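Local coordinates for protein glycosyl hydrolase family 10 (Prevotella bryantii, PDB 4MGQ) that probably hydrolyses internal beta-1,4-xylosidic linkages of xylan, represented here by its calcium-binding carbohydrate-binding module, at residues P12-V18 / T153-Q159. Numbering follows the deposited sequence.
Sequences PNATKHV and TVADPDQ. With CA (calcium ion), chain B.
The carboxamide of Gln159 lies alongside the backbone of Ala14-Lys16 and uses both its ends there. Its OE1 accepts a hydrogen bond from the backbone N of Lys16 (N to OE1 2.8 Å), almost straight at 174°, while NE2 donates to Ala14 O at 2.9 Å. Ala14 O lies close to the plane of the Gln159 amide, whereas NE2 sits above the plane of the Ala14 carbonyl. Extended beyond CG (chi2 -173°), the glutamine chain spans from the end of the Asp156-Gln159 type I turn to this loop, and a water joins NE2 to Asn13 OD1. The aliphatic part of Lys16 crosses the glutamine at about a right angle, with CB 3.6 Å from Gln159 OE1, and runs side by side with Asp156. Asp156 N donates to Lys16 O, and OD1 of the same residue accepts from Asp158 N, an Asx turn. Further along, Val18 and Val154 form an antiparallel hydrogen-bonded pair; their side chains cross at a slant, Val18 CG2 3.9 Å from Val154 CG2, on the face where Trp114 packs against both. The neighbouring His17 O binds calcium at 2.3 Å together with Asp116, Thr133, Glu135 and waters. Arg54 and Trp86 hold the Asp156 carboxylate. The contact thus fastens the C-terminal edge strand 151-155 to strand 17-24, whose other neighbour is strand 111-121, in one of the two five-stranded antiparallel sheets of the module's beta-sandwich.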
# COMPACT_ATOMS: atom_id res chain seq x y z
N PRO A 12 21.92 6.46 0.09
CA PRO A 12 20.92 6.16 -0.95
C PRO A 12 21.16 4.83 -1.66
O PRO A 12 20.24 4.29 -2.26
CB PRO A 12 21.07 7.33 -1.93
CG PRO A 12 21.71 8.41 -1.14
CD PRO A 12 22.62 7.73 -0.18
N ASN A 13 22.39 4.31 -1.59
CA ASN A 13 22.71 3.09 -2.31
C ASN A 13 22.83 1.88 -1.39
O ASN A 13 23.16 0.79 -1.84
CB ASN A 13 23.98 3.30 -3.14
CG ASN A 13 23.80 4.36 -4.21
OD1 ASN A 13 22.69 4.56 -4.71
ND2 ASN A 13 24.86 5.08 -4.52
N ALA A 14 22.54 2.07 -0.10
CA ALA A 14 22.31 0.94 0.79
C ALA A 14 21.04 0.24 0.30
O ALA A 14 20.17 0.88 -0.27
CB ALA A 14 22.15 1.39 2.23
N THR A 15 20.97 -1.07 0.50
CA THR A 15 19.82 -1.82 0.01
C THR A 15 18.54 -1.33 0.66
O THR A 15 18.45 -1.24 1.90
CB THR A 15 19.98 -3.32 0.27
OG1 THR A 15 21.24 -3.75 -0.26
CG2 THR A 15 18.85 -4.10 -0.40
N LYS A 16 17.57 -0.98 -0.18
CA LYS A 16 16.23 -0.61 0.26
C LYS A 16 15.34 -1.84 0.16
O LYS A 16 15.57 -2.68 -0.71
CB LYS A 16 15.65 0.51 -0.59
CG LYS A 16 16.45 1.81 -0.59
CD LYS A 16 15.85 2.77 -1.62
CE LYS A 16 16.27 4.21 -1.37
NZ LYS A 16 17.62 4.54 -1.92
N HIS A 17 14.35 -1.95 1.02
CA HIS A 17 13.42 -3.09 0.95
C HIS A 17 12.01 -2.61 0.71
O HIS A 17 11.62 -1.53 1.17
CB HIS A 17 13.52 -3.95 2.21
CG HIS A 17 14.90 -4.49 2.42
ND1 HIS A 17 15.86 -3.80 3.14
CD2 HIS A 17 15.50 -5.61 1.96
CE1 HIS A 17 16.99 -4.49 3.13
NE2 HIS A 17 16.80 -5.59 2.42
N VAL A 18 11.25 -3.40 -0.04
CA VAL A 18 9.92 -2.99 -0.47
C VAL A 18 8.95 -4.16 -0.34
O VAL A 18 9.37 -5.31 -0.25
CB VAL A 18 9.93 -2.48 -1.94
CG1 VAL A 18 11.02 -1.41 -2.14
CG2 VAL A 18 10.17 -3.64 -2.90
N THR A 153 8.65 -9.25 1.38
CA THR A 153 9.46 -8.05 1.26
C THR A 153 10.75 -8.44 0.56
O THR A 153 11.29 -9.53 0.80
CB THR A 153 9.78 -7.38 2.62
OG1 THR A 153 10.46 -8.30 3.49
CG2 THR A 153 8.50 -6.87 3.30
N VAL A 154 11.22 -7.59 -0.34
CA VAL A 154 12.39 -7.90 -1.14
C VAL A 154 13.24 -6.66 -1.31
O VAL A 154 12.77 -5.54 -1.09
CB VAL A 154 12.04 -8.42 -2.55
CG1 VAL A 154 11.16 -9.66 -2.46
CG2 VAL A 154 11.36 -7.33 -3.36
N ALA A 155 14.49 -6.87 -1.72
CA ALA A 155 15.34 -5.75 -2.10
C ALA A 155 14.71 -5.01 -3.25
O ALA A 155 14.18 -5.63 -4.17
CB ALA A 155 16.73 -6.25 -2.48
N ASP A 156 14.76 -3.68 -3.19
CA ASP A 156 14.26 -2.82 -4.28
C ASP A 156 14.84 -3.30 -5.62
O ASP A 156 16.06 -3.38 -5.78
CB ASP A 156 14.65 -1.36 -3.98
CG ASP A 156 14.12 -0.36 -5.00
OD1 ASP A 156 13.90 -0.70 -6.18
OD2 ASP A 156 13.94 0.82 -4.62
N PRO A 157 13.97 -3.63 -6.58
CA PRO A 157 14.44 -4.24 -7.83
C PRO A 157 15.28 -3.32 -8.70
O PRO A 157 16.09 -3.81 -9.49
CB PRO A 157 13.12 -4.59 -8.55
CG PRO A 157 12.11 -3.68 -7.96
CD PRO A 157 12.50 -3.57 -6.51
N ASP A 158 15.11 -2.01 -8.55
CA ASP A 158 15.76 -1.07 -9.46
C ASP A 158 17.03 -0.48 -8.87
O ASP A 158 17.58 0.50 -9.38
CB ASP A 158 14.79 0.04 -9.86
CG ASP A 158 13.75 -0.45 -10.86
OD1 ASP A 158 13.93 -1.55 -11.43
OD2 ASP A 158 12.75 0.28 -11.09
N GLN A 159 17.52 -1.10 -7.80
CA GLN A 159 18.86 -0.77 -7.30
C GLN A 159 19.86 -1.71 -7.95
O GLN A 159 19.55 -2.88 -8.19
CB GLN A 159 18.93 -0.88 -5.78
CG GLN A 159 18.26 0.26 -5.06
CD GLN A 159 18.51 0.18 -3.57
OE1 GLN A 159 18.11 -0.78 -2.91
NE2 GLN A 159 19.22 1.18 -3.04
CA CA B . 11.54 0.55 2.25
O HOH W 1 20.56 2.76 -5.24
O HOH W 2 11.28 2.70 3.32
O HOH W 3 13.45 1.79 1.39